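Malate synthase (Haloferax volcanii, PDB 3OYZ) catalyses the magnesium-dependent Claisen condensation of acetyl-CoA with glyoxylate and the hydrolysis of the resulting malyl-CoA to malate and CoA in the glyoxylate cycle. Local coordinates at residues 119-124 with 135-140; 128-133 with 181-186; 167-172 with 221-226. One frame throughout, in Å; residues are numbered along the deposited sequence.

From the N terminus, strand 118-121 opens interaction 1, which closes a short loop on helix 127-143 at residues 135-140 and so packs a TIM-barrel strand against the helix that follows it. Before that loop is complete, residues 128-133 of the same helix start interaction 2, whose far end lies on strand 183-188, so these two contacts cross. Interaction 3 leaves from helix 169-174, inside the loop of interaction 2, and closes later at residues 221-226, crossing it in turn; it lies in series with interaction 1. Together the three tie strands 118-121 and 183-188 to helices 127-143, 169-174 and 210-223 on the outside of the barrel.

Interaction 1 of 3, residues 119-124 with 135-140; sequences FVIPEV and EFFTIV
Phe-137 packs on Phe-119 and Ile-121 in a buried, purely apolar contact between strand 118-121 and helix 127-143, the first two elements of a beta-alpha-beta unit of the TIM barrel. Phe-119 and Ile-121, alternate residues of the strand, both direct their side chains at the helix, and the outer end of the phenylalanine ring of Phe-137 lodges against the two. Its CZ lies 3.8 Å from Phe-119 CB, an oblique approach. On the other flank CE2 is 3.8 Å from Ile-121 CG1, which meets the ring at its edge and in its plane, while Ile-121 CD1 follows at 3.9 Å from the same CE2. Ile-121 and Phe-137 thus reach for each other from opposite directions. The two aromatic rings are not stacked: CE1 of Phe-137 comes only to the edge of the Phe-119 ring; most of that residue's touching is done by its CB. With CG anti to its carbonyl carbon (chi1 -82°), Phe-137 sends its ring from the helix towards the strand. An alanine here would take away the whole ring and is likely to leave Phe-119 CB and the Ile-121 branch without their partner on this part of the helix and open a gap between helix and strand. Around the contact, Phe-119 leans on Met-102 and Ile-105 of helix 92-105, Ile-121 touches Trp-87 and also Ala-133 one turn back along helix 127-143, and Phe-137 itself rests on Met-153 of the adjacent parallel strand 152-157, which completes the unit.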
loop_
_atom_site.group_PDB
_atom_site.type_symbol
_atom_site.label_atom_id
_atom_site.label_comp_id
_atom_site.label_asym_id
_atom_site.label_seq_id
_atom_site.Cartn_x
_atom_site.Cartn_y
_atom_site.Cartn_z
ATOM N N PHE A 119 14.182 25.595 0.831
ATOM C CA PHE A 119 14.921 24.858 1.832
ATOM C C PHE A 119 14.202 23.505 1.986
ATOM O O PHE A 119 13.004 23.388 1.654
ATOM C CB PHE A 119 14.956 25.591 3.175
ATOM C CG PHE A 119 15.867 26.826 3.210
ATOM C CD1 PHE A 119 17.199 26.667 3.512
ATOM C CD2 PHE A 119 15.386 28.097 2.893
ATOM C CE1 PHE A 119 18.070 27.762 3.469
ATOM C CE2 PHE A 119 16.213 29.207 2.929
ATOM C CZ PHE A 119 17.590 29.000 3.168
ATOM N N VAL A 120 14.933 22.526 2.499
ATOM C CA VAL A 120 14.473 21.168 2.646
ATOM C C VAL A 120 14.450 20.959 4.165
ATOM O O VAL A 120 15.415 21.307 4.883
ATOM C CB VAL A 120 15.419 20.155 1.982
ATOM C CG1 VAL A 120 15.026 18.719 2.391
ATOM C CG2 VAL A 120 15.564 20.363 0.446
ATOM N N ILE A 121 13.291 20.477 4.650
ATOM C CA ILE A 121 13.000 20.216 6.055
ATOM C C ILE A 121 12.826 18.728 6.332
ATOM O O ILE A 121 11.886 18.035 5.849
ATOM C CB ILE A 121 11.715 21.047 6.503
ATOM C CG1 ILE A 121 11.797 22.498 6.017
ATOM C CG2 ILE A 121 11.372 20.963 8.017
ATOM C CD1 ILE A 121 13.023 23.338 6.559
ATOM N N PRO A 122 13.718 18.241 7.199
ATOM C CA PRO A 122 13.714 16.853 7.511
ATOM C C PRO A 122 12.803 16.592 8.728
ATOM O O PRO A 122 12.424 17.483 9.455
ATOM C CB PRO A 122 15.167 16.616 7.921
ATOM C CG PRO A 122 15.453 17.881 8.754
ATOM C CD PRO A 122 14.891 18.929 7.800
ATOM N N GLU A 123 12.494 15.338 8.953
ATOM C CA GLU A 123 11.875 14.808 10.170
ATOM C C GLU A 123 10.475 15.419 10.507
ATOM O O GLU A 123 10.171 15.521 11.697
ATOM C CB GLU A 123 12.849 14.973 11.360
ATOM C CG GLU A 123 14.135 14.164 11.262
ATOM C CD GLU A 123 13.897 12.711 11.574
ATOM O OE1 GLU A 123 14.887 11.989 11.628
ATOM O OE2 GLU A 123 12.750 12.212 11.684
ATOM N N VAL A 124 9.712 15.881 9.518
ATOM C CA VAL A 124 8.417 16.514 9.768
ATOM C C VAL A 124 7.483 15.388 10.343
ATOM O O VAL A 124 7.775 14.187 10.204
ATOM C CB VAL A 124 7.889 17.217 8.510
ATOM C CG1 VAL A 124 8.805 18.449 8.072
ATOM C CG2 VAL A 124 7.684 16.218 7.360
ATOM N N GLU A 135 5.342 28.410 8.930
ATOM C CA GLU A 135 5.315 29.711 9.589
ATOM C C GLU A 135 6.758 30.317 9.682
ATOM O O GLU A 135 6.881 31.498 9.482
ATOM C CB GLU A 135 4.708 29.577 10.960
ATOM C CG GLU A 135 4.770 30.861 11.782
ATOM C CD GLU A 135 4.045 32.048 11.150
ATOM O OE1 GLU A 135 3.268 31.980 10.181
ATOM O OE2 GLU A 135 4.203 33.120 11.754
ATOM N N PHE A 136 7.762 29.526 9.997
ATOM C CA PHE A 136 9.153 30.013 9.934
ATOM C C PHE A 136 9.577 30.502 8.561
ATOM O O PHE A 136 10.244 31.535 8.460
ATOM C CB PHE A 136 10.101 28.958 10.470
ATOM C CG PHE A 136 9.973 28.769 11.941
ATOM C CD1 PHE A 136 10.006 29.876 12.787
ATOM C CD2 PHE A 136 9.926 27.498 12.504
ATOM C CE1 PHE A 136 9.990 29.700 14.184
ATOM C CE2 PHE A 136 9.885 27.313 13.908
ATOM C CZ PHE A 136 9.899 28.423 14.730
ATOM N N PHE A 137 9.168 29.834 7.485
ATOM C CA PHE A 137 9.472 30.319 6.149
ATOM C C PHE A 137 8.842 31.700 5.970
ATOM O O PHE A 137 9.479 32.645 5.408
ATOM C CB PHE A 137 8.904 29.411 5.018
ATOM C CG PHE A 137 9.719 28.231 4.671
ATOM C CD1 PHE A 137 10.466 28.215 3.481
ATOM C CD2 PHE A 137 9.782 27.136 5.532
ATOM C CE1 PHE A 137 11.227 27.109 3.194
ATOM C CE2 PHE A 137 10.528 26.035 5.266
ATOM C CZ PHE A 137 11.257 26.000 4.055
ATOM N N THR A 138 7.566 31.840 6.354
ATOM C CA THR A 138 6.884 33.117 6.220
ATOM C C THR A 138 7.624 34.223 7.033
ATOM O O THR A 138 7.777 35.360 6.564
ATOM C CB THR A 138 5.409 32.961 6.684
ATOM O OG1 THR A 138 4.801 32.012 5.794
ATOM C CG2 THR A 138 4.683 34.296 6.492
ATOM N N ILE A 139 7.952 33.918 8.268
ATOM C CA ILE A 139 8.704 34.921 9.075
ATOM C C ILE A 139 10.044 35.325 8.413
ATOM O O ILE A 139 10.290 36.524 8.297
ATOM C CB ILE A 139 8.895 34.413 10.491
ATOM C CG1 ILE A 139 7.547 34.577 11.258
ATOM C CG2 ILE A 139 10.001 35.204 11.251
ATOM C CD1 ILE A 139 7.523 33.686 12.499
ATOM N N VAL A 140 10.871 34.369 8.004
ATOM C CA VAL A 140 12.109 34.632 7.246
ATOM C C VAL A 140 11.908 35.535 6.062
ATOM O O VAL A 140 12.638 36.550 5.950
ATOM C CB VAL A 140 12.785 33.310 6.823
ATOM C CG1 VAL A 140 13.824 33.583 5.753
ATOM C CG2 VAL A 140 13.294 32.585 8.041
#

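Interaction 2 of 3, residues 128-133 with 181-186; sequences DDWKKA and ERLFLL. With K (potassium ion), chain E.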
loop_
_atom_site.group_PDB
_atom_site.type_symbol
_atom_site.label_atom_id
_atom_site.label_comp_id
_atom_site.label_asym_id
_atom_site.label_seq_id
_atom_site.Cartn_x
_atom_site.Cartn_y
_atom_site.Cartn_z
ATOM N N ASP A 128 0.221 19.485 11.382
ATOM C CA ASP A 128 0.374 20.689 12.192
ATOM C C ASP A 128 1.887 20.998 12.415
ATOM O O ASP A 128 2.225 22.170 12.499
ATOM C CB ASP A 128 -0.350 20.563 13.555
ATOM C CG ASP A 128 -1.859 20.823 13.369
ATOM O OD1 ASP A 128 -2.336 21.159 12.241
ATOM O OD2 ASP A 128 -2.600 20.774 14.337
ATOM N N ASP A 129 2.743 19.986 12.403
ATOM C CA ASP A 129 4.228 20.229 12.436
ATOM C C ASP A 129 4.678 20.844 11.092
ATOM O O ASP A 129 5.562 21.725 11.059
ATOM C CB ASP A 129 4.997 18.911 12.575
ATOM C CG ASP A 129 6.544 19.118 12.684
ATOM O OD1 ASP A 129 6.981 19.906 13.577
ATOM O OD2 ASP A 129 7.263 18.593 11.793
ATOM N N TRP A 130 4.117 20.415 9.959
ATOM C CA TRP A 130 4.443 21.113 8.694
ATOM C C TRP A 130 4.021 22.567 8.702
ATOM O O TRP A 130 4.706 23.429 8.122
ATOM C CB TRP A 130 3.801 20.478 7.415
ATOM C CG TRP A 130 4.081 19.007 7.186
ATOM C CD1 TRP A 130 4.295 18.015 8.101
ATOM C CD2 TRP A 130 3.982 18.352 5.910
ATOM N NE1 TRP A 130 4.369 16.793 7.483
ATOM C CE2 TRP A 130 4.129 16.962 6.137
ATOM C CE3 TRP A 130 3.718 18.825 4.618
ATOM C CZ2 TRP A 130 4.114 16.008 5.102
ATOM C CZ3 TRP A 130 3.666 17.859 3.559
ATOM C CH2 TRP A 130 3.898 16.484 3.820
ATOM N N LYS A 131 2.921 22.909 9.368
ATOM C CA LYS A 131 2.482 24.302 9.397
ATOM C C LYS A 131 3.543 25.032 10.261
ATOM O O LYS A 131 3.711 26.230 10.109
ATOM C CB LYS A 131 1.129 24.387 10.128
ATOM C CG LYS A 131 0.035 23.764 9.198
ATOM C CD LYS A 131 -1.370 23.786 9.904
ATOM C CE LYS A 131 -2.396 23.027 8.993
ATOM N NZ LYS A 131 -3.543 22.726 9.925
ATOM N N LYS A 132 4.133 24.398 11.260
ATOM C CA LYS A 132 5.157 25.179 12.084
ATOM C C LYS A 132 6.363 25.558 11.183
ATOM O O LYS A 132 6.867 26.662 11.290
ATOM C CB LYS A 132 5.727 24.277 13.182
ATOM C CG LYS A 132 4.660 23.999 14.275
ATOM C CD LYS A 132 5.164 22.928 15.242
ATOM C CE LYS A 132 4.028 22.661 16.272
ATOM N NZ LYS A 132 4.465 21.591 17.251
ATOM N N ALA A 133 6.811 24.670 10.298
ATOM C CA ALA A 133 7.955 25.018 9.454
ATOM C C ALA A 133 7.459 26.124 8.506
ATOM O O ALA A 133 8.137 27.169 8.327
ATOM C CB ALA A 133 8.456 23.777 8.683
ATOM N N GLU A 181 1.143 26.487 0.144
ATOM C CA GLU A 181 1.298 26.414 -1.320
ATOM C C GLU A 181 2.775 26.505 -1.722
ATOM O O GLU A 181 3.107 26.095 -2.822
ATOM C CB GLU A 181 0.691 27.676 -1.983
ATOM C CG GLU A 181 -0.767 27.690 -1.880
ATOM C CD GLU A 181 -1.295 28.487 -0.675
ATOM O OE1 GLU A 181 -0.636 28.708 0.396
ATOM O OE2 GLU A 181 -2.488 28.848 -0.854
ATOM N N ARG A 182 3.679 26.916 -0.837
ATOM C CA ARG A 182 5.153 26.876 -1.147
ATOM C C ARG A 182 5.778 25.470 -1.246
ATOM O O ARG A 182 6.945 25.302 -1.667
ATOM C CB ARG A 182 5.901 27.682 -0.042
ATOM C CG ARG A 182 5.954 26.961 1.366
ATOM C CD ARG A 182 6.681 27.591 2.568
ATOM N NE ARG A 182 6.137 28.887 2.980
ATOM C CZ ARG A 182 6.573 30.088 2.608
ATOM N NH1 ARG A 182 7.518 30.196 1.692
ATOM N NH2 ARG A 182 6.045 31.188 3.114
ATOM N N LEU A 183 5.013 24.433 -0.861
ATOM C CA LEU A 183 5.495 23.077 -0.945
ATOM C C LEU A 183 5.902 22.692 -2.365
ATOM O O LEU A 183 5.165 22.965 -3.308
ATOM C CB LEU A 183 4.459 22.006 -0.519
ATOM C CG LEU A 183 4.338 21.991 1.027
ATOM C CD1 LEU A 183 3.032 21.184 1.468
ATOM C CD2 LEU A 183 5.559 21.159 1.595
ATOM N N PHE A 184 7.057 22.028 -2.438
ATOM C CA PHE A 184 7.700 21.696 -3.727
ATOM C C PHE A 184 7.940 20.192 -3.758
ATOM O O PHE A 184 7.192 19.498 -4.425
ATOM C CB PHE A 184 8.996 22.517 -3.920
ATOM C CG PHE A 184 9.746 22.178 -5.199
ATOM C CD1 PHE A 184 9.057 21.773 -6.336
ATOM C CD2 PHE A 184 11.149 22.228 -5.238
ATOM C CE1 PHE A 184 9.710 21.371 -7.535
ATOM C CE2 PHE A 184 11.833 21.841 -6.432
ATOM C CZ PHE A 184 11.125 21.423 -7.554
ATOM N N LEU A 185 8.937 19.667 -3.064
ATOM C CA LEU A 185 9.186 18.240 -3.230
ATOM C C LEU A 185 8.738 17.507 -1.943
ATOM O O LEU A 185 8.892 18.011 -0.792
ATOM C CB LEU A 185 10.697 17.906 -3.362
ATOM C CG LEU A 185 11.404 18.731 -4.462
ATOM C CD1 LEU A 185 12.902 18.477 -4.374
ATOM C CD2 LEU A 185 10.922 18.127 -5.770
ATOM N N LEU A 186 8.255 16.294 -2.184
ATOM C CA LEU A 186 7.991 15.372 -1.081
ATOM C C LEU A 186 9.000 14.277 -1.307
ATOM O O LEU A 186 8.938 13.555 -2.324
ATOM C CB LEU A 186 6.578 14.761 -1.208
ATOM C CG LEU A 186 5.474 15.835 -1.292
ATOM C CD1 LEU A 186 4.082 15.057 -1.478
ATOM C CD2 LEU A 186 5.588 16.779 -0.046
HETATM K K K E . -2.583 28.279 2.239
HETATM O O HOH W 1 -3.631 30.465 1.025
#
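Trp-130 projects from helix 127-143 into the layer between the helices and the strands of the TIM barrel, where it meets Leu-183 and Leu-186 of strand 183-188. The benzo end of the indole makes the contact. CZ3 lies 4.0 Å from Leu-183 CD1, which sits at the ring edge and in its plane, and the two side chains cross at about a right angle. The same CZ3 is 4.2 Å from Leu-186 CD2, approached obliquely. The torsion about CA and CB (chi1 -55°) sets CG anti to the carbonyl carbon and the ring towards the strand, while the pyrrole end is tethered by a hydrogen bond from NE1 to Gly-125 O. In the parallel barrel sheet, strand 152-157 runs between strand 118-121, which precedes this helix, and strand 183-188, so the indole spans a strand and touches its Val-155 on the way; Leu-169 of helix 169-174 packs on both Trp-130 and Leu-183. Polar groups lie outside this apolar patch. On the helix, Lys-131 NZ forms a salt bridge 3.0 Å from Asp-128 OD1 and a second one with Glu-172. Just before the strand, Glu-181 grips a potassium ion with both carboxylate oxygens, OE1 at 2.7 Å and OE2 at 3.1 Å, joined by a water and backbone oxygens of Met-173, Lys-175 and Asn-178.

Interaction 3 of 3, residues 167-172 with 221-226; sequences GDLRDE and SAAGCV. With K (potassium ion), chain F.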
loop_
_atom_site.group_PDB
_atom_site.type_symbol
_atom_site.label_atom_id
_atom_site.label_comp_id
_atom_site.label_asym_id
_atom_site.label_seq_id
_atom_site.Cartn_x
_atom_site.Cartn_y
_atom_site.Cartn_z
ATOM N N GLY A 167 -2.079 12.538 3.215
ATOM C CA GLY A 167 -3.474 12.206 2.826
ATOM C C GLY A 167 -4.402 13.417 2.669
ATOM O O GLY A 167 -5.345 13.388 1.858
ATOM N N ASP A 168 -4.207 14.502 3.425
ATOM C CA ASP A 168 -5.175 15.581 3.358
ATOM C C ASP A 168 -4.517 16.936 2.950
ATOM O O ASP A 168 -5.009 18.024 3.292
ATOM C CB ASP A 168 -5.946 15.675 4.684
ATOM C CG ASP A 168 -7.238 16.486 4.573
ATOM O OD1 ASP A 168 -7.868 16.477 3.481
ATOM O OD2 ASP A 168 -7.573 17.193 5.551
ATOM N N LEU A 169 -3.407 16.863 2.218
ATOM C CA LEU A 169 -2.566 18.007 2.014
ATOM C C LEU A 169 -3.294 18.998 1.164
ATOM O O LEU A 169 -3.209 20.200 1.420
ATOM C CB LEU A 169 -1.301 17.533 1.277
ATOM C CG LEU A 169 0.045 18.202 1.210
ATOM C CD1 LEU A 169 0.303 18.794 2.572
ATOM C CD2 LEU A 169 1.081 17.142 0.822
ATOM N N ARG A 170 -4.002 18.527 0.132
ATOM C CA ARG A 170 -4.707 19.483 -0.731
ATOM C C ARG A 170 -5.604 20.464 0.020
ATOM O O ARG A 170 -5.580 21.675 -0.217
ATOM C CB ARG A 170 -5.513 18.728 -1.836
ATOM C CG ARG A 170 -6.320 19.619 -2.779
ATOM C CD ARG A 170 -7.445 18.766 -3.504
ATOM N NE ARG A 170 -8.459 18.406 -2.477
ATOM C CZ ARG A 170 -8.961 17.177 -2.302
ATOM N NH1 ARG A 170 -8.611 16.227 -3.149
ATOM N NH2 ARG A 170 -9.723 16.862 -1.253
ATOM N N ASP A 171 -6.510 20.000 0.864
ATOM C CA ASP A 171 -7.305 20.959 1.574
ATOM C C ASP A 171 -6.573 21.709 2.729
ATOM O O ASP A 171 -6.962 22.800 3.047
ATOM C CB ASP A 171 -8.446 20.158 2.174
ATOM C CG ASP A 171 -9.467 19.686 1.057
ATOM O OD1 ASP A 171 -9.443 20.149 -0.105
ATOM O OD2 ASP A 171 -10.292 18.817 1.378
ATOM N N GLU A 172 -5.604 21.101 3.412
ATOM C CA GLU A 172 -4.824 21.851 4.412
ATOM C C GLU A 172 -4.046 22.979 3.723
ATOM O O GLU A 172 -4.110 24.114 4.233
ATOM C CB GLU A 172 -3.774 20.947 5.074
ATOM C CG GLU A 172 -4.490 19.899 5.997
ATOM C CD GLU A 172 -5.056 20.467 7.290
ATOM O OE1 GLU A 172 -4.902 21.622 7.764
ATOM O OE2 GLU A 172 -5.752 19.673 7.925
ATOM N N SER A 221 1.109 13.691 -6.529
ATOM C CA SER A 221 0.118 13.907 -7.590
ATOM C C SER A 221 -1.151 14.592 -7.087
ATOM O O SER A 221 -1.739 15.472 -7.743
ATOM C CB SER A 221 -0.145 12.572 -8.335
ATOM O OG SER A 221 1.026 12.289 -9.174
ATOM N N ALA A 222 -1.653 14.178 -5.928
ATOM C CA ALA A 222 -2.907 14.807 -5.449
ATOM C C ALA A 222 -2.739 16.279 -5.052
ATOM O O ALA A 222 -3.686 17.086 -5.097
ATOM C CB ALA A 222 -3.373 14.006 -4.221
ATOM N N ALA A 223 -1.552 16.642 -4.559
ATOM C CA ALA A 223 -1.376 17.989 -3.995
ATOM C C ALA A 223 -0.616 18.965 -4.933
ATOM O O ALA A 223 -0.289 20.093 -4.512
ATOM C CB ALA A 223 -0.614 17.892 -2.668
ATOM N N GLY A 224 -0.252 18.531 -6.145
ATOM C CA GLY A 224 0.621 19.379 -6.988
ATOM C C GLY A 224 2.092 19.512 -6.563
ATOM O O GLY A 224 2.694 20.557 -6.796
ATOM N N CYS A 225 2.708 18.478 -5.995
ATOM C CA CYS A 225 4.109 18.481 -5.518
ATOM C C CYS A 225 4.859 17.515 -6.433
ATOM O O CYS A 225 4.230 16.950 -7.336
ATOM C CB CYS A 225 4.195 18.054 -4.039
ATOM S SG CYS A 225 3.497 19.298 -2.978
ATOM N N VAL A 226 6.147 17.296 -6.217
ATOM C CA VAL A 226 6.901 16.338 -7.034
ATOM C C VAL A 226 7.503 15.319 -6.089
ATOM O O VAL A 226 8.128 15.775 -5.125
ATOM C CB VAL A 226 8.038 17.102 -7.729
ATOM C CG1 VAL A 226 8.951 16.108 -8.533
ATOM C CG2 VAL A 226 7.371 18.091 -8.629
HETATM K K K F . 3.657 10.982 -8.909
#
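Leu-169 lies along the methyl group of Ala-223, and the next residue, Arg-170, sets its CB against the backbone of Ala-222. The first turn of helix 169-174 thereby rests on the C-terminal end of helix 210-223. Leu-169 and Ala-223 point at each other: Ala-223 CB is 3.9 Å from Leu-169 CG and 4.0 Å from both Leu-169 CB and Leu-169 CD2, so the methyl fits against the length of the leucine branch rather than one tip. Leu-169 holds CG opposite its own N (chi1 -159°), which brings that branch alongside. The backbones come near, CA of Arg-170 being 4.9 Å from CA of Ala-223, an approach that the small alanine side chain probably permits. Arg-170 CB is 4.1 Å from Ala-222 O, a plain van der Waals approach. Beyond CB the arginine extends and then bends at chi3 (70°), carrying its guanidinium to Asp-171. NE donates to Asp-171 OD1 over 3.1 Å, with the acceptor in the guanidinium plane but NE well above the carboxylate plane; NH2 to Asp-171 OD2 is weaker. NH1 forms a salt bridge with Glu-161 of the second subunit, whose Leu-164 packs on Ala-222. After Ala-223 the chain turns through Gly-224, whose positive phi (72°) closes the helix in a Schellman motif. Ser-221 binds a potassium ion through OG together with the carbonyls of Ser-217 and Gly-252 and with Met-197 O of the second subunit. Between the two segments themselves, then, the attraction is apolar and needs close fit. Of the carboxylates sharing the charged end of Arg-170, Asp-171 lies in the same turn and Glu-161 on the second subunit; that bond and the shared ion probably help hold the two subunits together.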